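Local coordinates for protein dipeptidase AC. Metallo peptidase. MEROPS family M19 (Rhodobacter sphaeroides, PDB 3LY0) that probably hydrolyses dipeptides as a zinc metallodipeptidase of the M19 membrane dipeptidase family, and binds a phosphinate mimic of L-Ala-D-Ala at a two-zinc centre, at residues T6-D11 with L342-W347; A146-L151 with R195-E200; A236-P241 with L289-D294. All blocks are in the same frame, centred on the assembly; numbering follows the deposited sequence.

Contact 1: residues T6-D11 with L342-W347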
loop_
_atom_site.group_PDB
_atom_site.type_symbol
_atom_site.label_atom_id
_atom_site.label_comp_id
_atom_site.label_asym_id
_atom_site.label_seq_id
_atom_site.Cartn_x
_atom_site.Cartn_y
_atom_site.Cartn_z
ATOM N N THR A 6 15.172 -17.921 1.231
ATOM C CA THR A 6 14.313 -16.746 1.128
ATOM C C THR A 6 12.871 -17.171 0.900
ATOM O O THR A 6 12.574 -17.897 -0.047
ATOM C CB THR A 6 14.738 -15.837 -0.039
ATOM O OG1 THR A 6 16.056 -15.331 0.201
ATOM C CG2 THR A 6 13.757 -14.664 -0.196
ATOM N N ILE A 7 11.972 -16.720 1.764
ATOM C CA ILE A 7 10.558 -17.020 1.586
ATOM C C ILE A 7 9.963 -16.002 0.624
ATOM O O ILE A 7 10.218 -14.820 0.764
ATOM C CB ILE A 7 9.820 -16.940 2.919
ATOM C CG1 ILE A 7 10.443 -17.930 3.910
ATOM C CG2 ILE A 7 8.328 -17.212 2.727
ATOM C CD1 ILE A 7 9.898 -17.825 5.303
ATOM N N PRO A 8 9.183 -16.454 -0.368
ATOM C CA PRO A 8 8.612 -15.469 -1.292
ATOM C C PRO A 8 7.723 -14.483 -0.541
ATOM O O PRO A 8 7.027 -14.865 0.399
ATOM C CB PRO A 8 7.774 -16.324 -2.249
ATOM C CG PRO A 8 8.397 -17.696 -2.171
ATOM C CD PRO A 8 8.840 -17.837 -0.744
ATOM N N VAL A 9 7.767 -13.224 -0.956
ATOM C CA VAL A 9 6.989 -12.180 -0.298
ATOM C C VAL A 9 5.907 -11.670 -1.224
ATOM O O VAL A 9 6.189 -11.278 -2.358
ATOM C CB VAL A 9 7.889 -11.004 0.121
ATOM C CG1 VAL A 9 7.062 -9.804 0.592
ATOM C CG2 VAL A 9 8.837 -11.452 1.214
ATOM N N PHE A 10 4.665 -11.712 -0.749
ATOM C CA PHE A 10 3.594 -11.004 -1.430
ATOM C C PHE A 10 3.378 -9.706 -0.675
ATOM O O PHE A 10 3.214 -9.699 0.551
ATOM C CB PHE A 10 2.298 -11.817 -1.476
ATOM C CG PHE A 10 1.231 -11.159 -2.290
ATOM C CD1 PHE A 10 1.180 -11.351 -3.652
ATOM C CD2 PHE A 10 0.324 -10.294 -1.703
ATOM C CE1 PHE A 10 0.223 -10.727 -4.422
ATOM C CE2 PHE A 10 -0.645 -9.658 -2.466
ATOM C CZ PHE A 10 -0.697 -9.871 -3.820
ATOM N N ASP A 11 3.362 -8.608 -1.424
ATOM C CA ASP A 11 3.433 -7.286 -0.810
ATOM C C ASP A 11 2.169 -6.445 -0.946
ATOM O O ASP A 11 1.474 -6.481 -1.972
ATOM C CB ASP A 11 4.591 -6.499 -1.405
ATOM C CG ASP A 11 4.777 -5.181 -0.726
ATOM O OD1 ASP A 11 5.176 -5.187 0.457
ATOM O OD2 ASP A 11 4.510 -4.137 -1.370
ATOM N N LEU A 342 3.733 -13.948 7.655
ATOM C CA LEU A 342 4.089 -12.544 7.488
ATOM C C LEU A 342 4.535 -12.251 6.060
ATOM O O LEU A 342 4.322 -11.154 5.544
ATOM C CB LEU A 342 5.209 -12.162 8.456
ATOM C CG LEU A 342 4.858 -12.287 9.932
ATOM C CD1 LEU A 342 6.090 -12.024 10.770
ATOM C CD2 LEU A 342 3.737 -11.315 10.314
ATOM N N CYS A 343 5.149 -13.230 5.414
ATOM C CA CYS A 343 5.692 -13.020 4.079
ATOM C C CYS A 343 4.656 -13.102 2.961
ATOM O O CYS A 343 4.733 -12.334 1.999
ATOM C CB CYS A 343 6.868 -13.972 3.801
ATOM S SG CYS A 343 8.392 -13.522 4.689
ATOM N N HIS A 344 3.704 -14.028 3.069
ATOM C CA HIS A 344 2.669 -14.117 2.043
ATOM C C HIS A 344 1.349 -14.766 2.456
ATOM O O HIS A 344 0.307 -14.426 1.899
ATOM C CB HIS A 344 3.199 -14.834 0.793
ATOM C CG HIS A 344 3.653 -16.240 1.047
ATOM N ND1 HIS A 344 4.983 -16.577 1.172
ATOM C CD2 HIS A 344 2.957 -17.396 1.190
ATOM C CE1 HIS A 344 5.090 -17.877 1.384
ATOM N NE2 HIS A 344 3.876 -18.398 1.405
ATOM N N GLU A 345 1.376 -15.727 3.376
ATOM C CA GLU A 345 0.149 -16.492 3.629
ATOM C C GLU A 345 -0.989 -15.616 4.143
ATOM O O GLU A 345 -2.147 -15.817 3.785
ATOM C CB GLU A 345 0.394 -17.666 4.585
ATOM C CG GLU A 345 1.336 -18.734 4.038
ATOM C CD GLU A 345 1.564 -19.869 5.019
ATOM O OE1 GLU A 345 1.114 -19.760 6.177
ATOM O OE2 GLU A 345 2.214 -20.866 4.638
ATOM N N ASN A 346 -0.663 -14.641 4.982
ATOM C CA ASN A 346 -1.700 -13.774 5.530
ATOM C C ASN A 346 -2.412 -12.959 4.445
ATOM O O ASN A 346 -3.635 -12.839 4.467
ATOM C CB ASN A 346 -1.142 -12.859 6.627
ATOM C CG ASN A 346 -0.803 -13.619 7.898
ATOM O OD1 ASN A 346 -1.196 -14.772 8.063
ATOM N ND2 ASN A 346 -0.082 -12.979 8.804
ATOM N N TRP A 347 -1.658 -12.384 3.510
ATOM C CA TRP A 347 -2.308 -11.687 2.402
ATOM C C TRP A 347 -3.212 -12.624 1.623
ATOM O O TRP A 347 -4.323 -12.244 1.261
ATOM C CB TRP A 347 -1.312 -11.040 1.438
ATOM C CG TRP A 347 -0.925 -9.657 1.872
ATOM C CD1 TRP A 347 0.333 -9.208 2.176
ATOM C CD2 TRP A 347 -1.808 -8.543 2.078
ATOM N NE1 TRP A 347 0.288 -7.888 2.547
ATOM C CE2 TRP A 347 -1.014 -7.452 2.494
ATOM C CE3 TRP A 347 -3.194 -8.362 1.947
ATOM C CZ2 TRP A 347 -1.555 -6.196 2.781
ATOM C CZ3 TRP A 347 -3.729 -7.109 2.224
ATOM C CH2 TRP A 347 -2.907 -6.044 2.640
HETATM O O HOH W 1 3.150 -10.042 3.312
#
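H344 reaches from helix 336-354 to P8 and I7, each of its outer atoms meeting a different part of the N-terminal segment. Its CB lies 3.8 Å from F10 N and touches F10 CB. With chi1 at 61°, CG sits between the backbone N and the carbonyl carbon, which turns the imidazole toward P8. ND1 then donates to P8 O over 2.8 Å at an N-H...O angle of 160°; the oxygen lies at the ring edge in the ring plane, while the donor is tilted from the carbonyl plane. CE1 meets the I7 branch methyl CG2 at 3.6 Å, and this methyl also rests on C343 CB.

One residue earlier, the carbonyl of C343 is turned outward to the strand. F10 N donates to C343 O over 2.8 Å, and V9 CA approaches the same oxygen in a CA-H...O contact. The helix has a wider pi-type turn at 342-345, and here the C343 carbonyl accepts from a strand amide. A water within hydrogen-bonding distance of both F10 O and L342 O probably bridges them.

Strand 9-11 opens the parallel sheet of this TIM-barrel-type metallopeptidase, and helix 336-354 comes from the C-terminal end of the chain. V9 pairs with G49 and A51, and D11 with G52 and F54, at and just before strand 50-57. D11 stands two residues before the zinc ligand H13, and its OD2 accepts from H13 N and bonds S305 OG.

F10 CG stands anti to the backbone N, directing the ring at W347. F10 CD2 comes within 3.6 Å of W347 CB, and the phenyl edge points at the indole face in an offset edge-to-face pair with planes at 65°. Beyond it, the indole NE1 donates to M303 O, tying the helix to strand 301-303.

Contact 2: residues A146-L151 with R195-E200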
loop_
_atom_site.group_PDB
_atom_site.type_symbol
_atom_site.label_atom_id
_atom_site.label_comp_id
_atom_site.label_asym_id
_atom_site.label_seq_id
_atom_site.Cartn_x
_atom_site.Cartn_y
_atom_site.Cartn_z
ATOM N N ALA A 146 -18.649 10.668 -8.230
ATOM C CA ALA A 146 -19.562 10.398 -7.119
ATOM C C ALA A 146 -20.726 9.486 -7.523
ATOM O O ALA A 146 -21.308 8.794 -6.693
ATOM C CB ALA A 146 -20.080 11.710 -6.524
ATOM N N ASP A 147 -21.039 9.476 -8.815
ATOM C CA ASP A 147 -22.056 8.590 -9.374
ATOM C C ASP A 147 -21.654 7.109 -9.325
ATOM O O ASP A 147 -22.502 6.215 -9.391
ATOM C CB ASP A 147 -22.310 9.006 -10.822
ATOM C CG ASP A 147 -21.014 9.196 -11.588
ATOM O OD1 ASP A 147 -20.482 10.333 -11.641
ATOM O OD2 ASP A 147 -20.501 8.193 -12.094
ATOM N N LEU A 148 -20.349 6.865 -9.203
ATOM C CA LEU A 148 -19.772 5.520 -9.143
ATOM C C LEU A 148 -19.720 4.755 -10.468
ATOM O O LEU A 148 -19.326 3.589 -10.493
ATOM C CB LEU A 148 -20.446 4.655 -8.076
ATOM C CG LEU A 148 -20.481 5.236 -6.661
ATOM C CD1 LEU A 148 -21.029 4.210 -5.698
ATOM C CD2 LEU A 148 -19.101 5.667 -6.221
ATOM N N ASP A 149 -20.122 5.392 -11.566
ATOM C CA ASP A 149 -20.155 4.679 -12.841
ATOM C C ASP A 149 -18.798 4.097 -13.201
ATOM O O ASP A 149 -18.715 2.976 -13.711
ATOM C CB ASP A 149 -20.611 5.593 -13.976
ATOM C CG ASP A 149 -22.110 5.700 -14.077
ATOM O OD1 ASP A 149 -22.826 5.071 -13.266
ATOM O OD2 ASP A 149 -22.563 6.411 -14.995
ATOM N N ALA A 150 -17.737 4.860 -12.949
ATOM C CA ALA A 150 -16.400 4.399 -13.312
ATOM C C ALA A 150 -15.890 3.284 -12.407
ATOM O O ALA A 150 -14.962 2.582 -12.772
ATOM C CB ALA A 150 -15.413 5.551 -13.361
ATOM N N LEU A 151 -16.470 3.133 -11.218
ATOM C CA LEU A 151 -16.116 1.997 -10.375
ATOM C C LEU A 151 -16.407 0.691 -11.107
ATOM O O LEU A 151 -15.605 -0.234 -11.089
ATOM C CB LEU A 151 -16.861 2.047 -9.034
ATOM C CG LEU A 151 -16.479 0.968 -8.015
ATOM C CD1 LEU A 151 -15.084 1.249 -7.489
ATOM C CD2 LEU A 151 -17.483 0.948 -6.858
ATOM N N ARG A 195 -19.950 6.818 1.526
ATOM C CA ARG A 195 -20.743 5.745 2.096
ATOM C C ARG A 195 -21.274 4.837 0.986
ATOM O O ARG A 195 -21.229 3.614 1.103
ATOM C CB ARG A 195 -21.876 6.314 2.967
ATOM C CG ARG A 195 -21.345 7.098 4.160
ATOM C CD ARG A 195 -22.413 7.390 5.212
ATOM N NE ARG A 195 -23.374 8.406 4.788
ATOM C CZ ARG A 195 -23.180 9.721 4.887
ATOM N NH1 ARG A 195 -22.047 10.198 5.390
ATOM N NH2 ARG A 195 -24.122 10.564 4.477
ATOM N N ARG A 196 -21.760 5.431 -0.105
ATOM C CA ARG A 196 -22.180 4.627 -1.249
ATOM C C ARG A 196 -21.024 3.836 -1.863
ATOM O O ARG A 196 -21.203 2.694 -2.290
ATOM C CB ARG A 196 -22.881 5.487 -2.304
ATOM C CG ARG A 196 -24.273 5.945 -1.877
ATOM C CD ARG A 196 -24.998 6.697 -2.993
ATOM N NE ARG A 196 -24.425 8.015 -3.244
ATOM C CZ ARG A 196 -23.671 8.306 -4.299
ATOM N NH1 ARG A 196 -23.398 7.369 -5.198
ATOM N NH2 ARG A 196 -23.188 9.529 -4.456
ATOM N N LEU A 197 -19.845 4.451 -1.902
ATOM C CA LEU A 197 -18.644 3.776 -2.396
ATOM C C LEU A 197 -18.294 2.529 -1.578
ATOM O O LEU A 197 -17.957 1.485 -2.138
ATOM C CB LEU A 197 -17.464 4.746 -2.439
ATOM C CG LEU A 197 -16.133 4.152 -2.903
ATOM C CD1 LEU A 197 -16.181 3.775 -4.382
ATOM C CD2 LEU A 197 -15.031 5.145 -2.652
ATOM N N VAL A 198 -18.381 2.631 -0.254
ATOM C CA VAL A 198 -18.152 1.466 0.594
ATOM C C VAL A 198 -19.133 0.348 0.258
ATOM O O VAL A 198 -18.748 -0.798 0.080
ATOM C CB VAL A 198 -18.256 1.828 2.098
ATOM C CG1 VAL A 198 -18.273 0.570 2.964
ATOM C CG2 VAL A 198 -17.118 2.746 2.498
ATOM N N ALA A 199 -20.412 0.699 0.159
ATOM C CA ALA A 199 -21.438 -0.292 -0.124
ATOM C C ALA A 199 -21.209 -0.974 -1.474
ATOM O O ALA A 199 -21.361 -2.185 -1.595
ATOM C CB ALA A 199 -22.820 0.351 -0.073
ATOM N N GLU A 200 -20.828 -0.187 -2.480
ATOM C CA GLU A 200 -20.652 -0.715 -3.829
ATOM C C GLU A 200 -19.394 -1.564 -3.930
ATOM O O GLU A 200 -19.387 -2.592 -4.612
ATOM C CB GLU A 200 -20.625 0.407 -4.864
ATOM C CG GLU A 200 -20.918 -0.068 -6.271
ATOM C CD GLU A 200 -22.325 -0.613 -6.402
ATOM O OE1 GLU A 200 -22.546 -1.503 -7.247
ATOM O OE2 GLU A 200 -23.207 -0.146 -5.651
#
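The guanidinium of R196 meets A146 O at its edge, in the plane of the group, while L148 CG approaches it obliquely. This pairing joins the turn leading into helix 149-157 to helix 192-204, two helices of the TIM-barrel-type fold, the L197 side chain being about 12 Å from that of the zinc ligand E139. R196 NH1 donates to A146 O over 2.9 Å, nearly along the C=O axis, and R196 NH2 reaches the same oxygen at 3.0 Å from above the carbonyl plane. The bend at chi3 (-71°) turns the group edge-on to A146 O, and NE makes a salt bridge with E192 OE1. A methionine in its place would probably leave A146 O without either donor and E192 without its charged mate.

Within the turn, D147 OD2 accepts from D149 N in an Asx turn, next to L148 at the helix N-cap. L148 divides its two methyls between neighbouring residues of the helix: CD1 lies 3.7 Å from R196 O, while CD2 meets L197 CD1. E200 OE1 forms a salt bridge with R203 NH1. L151 CD2 touches the same L197 methyl and rests 3.6 Å from E200 CG.

Contact 3: residues A236-P241 with L289-D294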
loop_
_atom_site.group_PDB
_atom_site.type_symbol
_atom_site.label_atom_id
_atom_site.label_comp_id
_atom_site.label_asym_id
_atom_site.label_seq_id
_atom_site.Cartn_x
_atom_site.Cartn_y
_atom_site.Cartn_z
ATOM N N ALA A 236 2.311 1.203 13.441
ATOM C CA ALA A 236 1.691 1.349 14.756
ATOM C C ALA A 236 1.890 2.738 15.343
ATOM O O ALA A 236 3.018 3.128 15.644
ATOM C CB ALA A 236 2.224 0.287 15.707
ATOM N N HIS A 237 0.789 3.462 15.522
ATOM C CA HIS A 237 0.839 4.814 16.073
ATOM C C HIS A 237 1.474 4.841 17.461
ATOM O O HIS A 237 2.138 5.811 17.825
ATOM C CB HIS A 237 -0.568 5.397 16.130
ATOM C CG HIS A 237 -0.593 6.877 16.323
ATOM N ND1 HIS A 237 -0.599 7.464 17.569
ATOM C CD2 HIS A 237 -0.586 7.891 15.426
ATOM C CE1 HIS A 237 -0.611 8.778 17.430
ATOM N NE2 HIS A 237 -0.603 9.062 16.141
ATOM N N ALA A 238 1.264 3.771 18.222
ATOM C CA ALA A 238 1.790 3.684 19.586
ATOM C C ALA A 238 3.312 3.673 19.590
ATOM O O ALA A 238 3.930 4.053 20.590
ATOM C CB ALA A 238 1.232 2.454 20.292
ATOM N N VAL A 239 3.919 3.249 18.486
ATOM C CA VAL A 239 5.371 3.241 18.346
ATOM C C VAL A 239 5.876 4.520 17.679
ATOM O O VAL A 239 6.831 5.142 18.154
ATOM C CB VAL A 239 5.830 2.005 17.543
ATOM C CG1 VAL A 239 7.322 2.020 17.309
ATOM C CG2 VAL A 239 5.395 0.723 18.247
ATOM N N THR A 240 5.236 4.901 16.574
ATOM C CA THR A 240 5.590 6.112 15.839
ATOM C C THR A 240 4.317 6.916 15.598
ATOM O O THR A 240 3.490 6.526 14.777
ATOM C CB THR A 240 6.186 5.756 14.459
ATOM O OG1 THR A 240 7.410 5.038 14.636
ATOM C CG2 THR A 240 6.443 7.011 13.619
ATOM N N PRO A 241 4.139 8.030 16.327
ATOM C CA PRO A 241 2.892 8.806 16.261
ATOM C C PRO A 241 2.793 9.711 15.033
ATOM O O PRO A 241 2.575 10.922 15.147
ATOM C CB PRO A 241 2.937 9.636 17.546
ATOM C CG PRO A 241 4.404 9.835 17.769
ATOM C CD PRO A 241 5.018 8.508 17.410
ATOM N N LEU A 289 6.637 -4.479 13.995
ATOM C CA LEU A 289 6.102 -5.816 13.724
ATOM C C LEU A 289 5.632 -6.488 15.000
ATOM O O LEU A 289 4.545 -7.053 15.039
ATOM C CB LEU A 289 7.107 -6.699 12.990
ATOM C CG LEU A 289 7.272 -6.421 11.501
ATOM C CD1 LEU A 289 8.437 -7.230 10.956
ATOM C CD2 LEU A 289 5.987 -6.748 10.736
ATOM N N ASP A 290 6.432 -6.410 16.057
ATOM C CA ASP A 290 6.022 -6.999 17.326
ATOM C C ASP A 290 4.722 -6.394 17.810
ATOM O O ASP A 290 3.836 -7.101 18.284
ATOM C CB ASP A 290 7.070 -6.766 18.411
ATOM C CG ASP A 290 8.244 -7.736 18.337
ATOM O OD1 ASP A 290 8.194 -8.734 17.582
ATOM O OD2 ASP A 290 9.233 -7.484 19.061
ATOM N N HIS A 291 4.615 -5.072 17.729
ATOM C CA HIS A 291 3.421 -4.404 18.230
ATOM C C HIS A 291 2.193 -4.801 17.420
ATOM O O HIS A 291 1.131 -5.085 17.979
ATOM C CB HIS A 291 3.587 -2.880 18.238
ATOM C CG HIS A 291 2.515 -2.170 18.999
ATOM N ND1 HIS A 291 2.635 -1.871 20.339
ATOM C CD2 HIS A 291 1.297 -1.721 18.620
ATOM C CE1 HIS A 291 1.538 -1.260 20.750
ATOM N NE2 HIS A 291 0.711 -1.157 19.726
ATOM N N LEU A 292 2.343 -4.818 16.101
ATOM C CA LEU A 292 1.245 -5.208 15.220
ATOM C C LEU A 292 0.841 -6.660 15.451
ATOM O O LEU A 292 -0.344 -6.957 15.586
ATOM C CB LEU A 292 1.619 -4.983 13.754
ATOM C CG LEU A 292 1.818 -3.516 13.352
ATOM C CD1 LEU A 292 2.419 -3.435 11.960
ATOM C CD2 LEU A 292 0.496 -2.768 13.390
ATOM N N ILE A 293 1.828 -7.550 15.518
ATOM C CA ILE A 293 1.550 -8.967 15.715
ATOM C C ILE A 293 0.874 -9.212 17.056
ATOM O O ILE A 293 -0.062 -10.001 17.163
ATOM C CB ILE A 293 2.828 -9.814 15.582
ATOM C CG1 ILE A 293 3.322 -9.766 14.133
ATOM C CG2 ILE A 293 2.559 -11.262 15.993
ATOM C CD1 ILE A 293 4.731 -10.262 13.930
ATOM N N ASP A 294 1.351 -8.528 18.089
ATOM C CA ASP A 294 0.789 -8.710 19.419
ATOM C C ASP A 294 -0.688 -8.330 19.496
ATOM O O ASP A 294 -1.479 -9.019 20.140
ATOM C CB ASP A 294 1.580 -7.894 20.445
ATOM C CG ASP A 294 1.141 -8.173 21.861
ATOM O OD1 ASP A 294 0.211 -7.491 22.342
ATOM O OD2 ASP A 294 1.718 -9.085 22.488
#
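The loop that follows strand 230-231 in this TIM-barrel-type fold, just beyond the zinc ligand H233, packs here against helix 283-296 through small apolar side chains and one imidazole. H291 is the central residue on the helix. Its CG stands anti to the backbone N (chi1 -168°), which extends the ring away from the helix to the loop, where three residues meet it at successive points. A236 CB touches H291 CD2 at 3.7 Å. A238 CB lies at the far end of the ring, 3.7 Å from H291 NE2 and almost equally close to CE1. At the root of the side chain V239 CG2 rests 4.0 Å from H291 CB, and the V239 and H291 side chains run past one another in opposite senses. All three methyls approach the imidazole obliquely.

The polar tip of the ring is engaged beyond the loop: H291 NE2 is hydrogen-bonded to D248 OD1, at the start of helix 248-256. The histidine therefore ties a third element to the other two, and its rotation is probably fixed by this bond together with the methyls around it. The next residue, L292, brings CD2 to 4.2 Å from A236 CB, and L292 also packs on V301 of strand 301-303 and on L251.

The loop presents its methyls from a tight turn, with helical backbone angles at 237-239. A236 N is hydrogen-bonded to H288 ND1, on the same helix as H291. A236 O closes the turn by accepting twice, from V239 N and from T240 N, each over 3.0 Å.

How the contacts relate
All three contacts lie within one TIM-barrel-type domain, and contact 1 spans it: its segments, 331 residues apart, bring the first strand and the last helix together, so contacts 2 and 3 both fall in the chain between them. Contact 2 closes before contact 3 opens. Contacts 1 and 3 are neighbours, with centres 19 Å apart, and meet where L342 CD1 packs on I293 CD1 at 3.9 Å; strand 301-303 also touches both. Contact 2 stands apart, its centre 31 Å from that of contact 1 and 32 Å from that of contact 3. Contacts 1 and 3 adjoin the chain at H13 and H233, while contact 2 lies farthest from the chain centre, about 21 Å between centres.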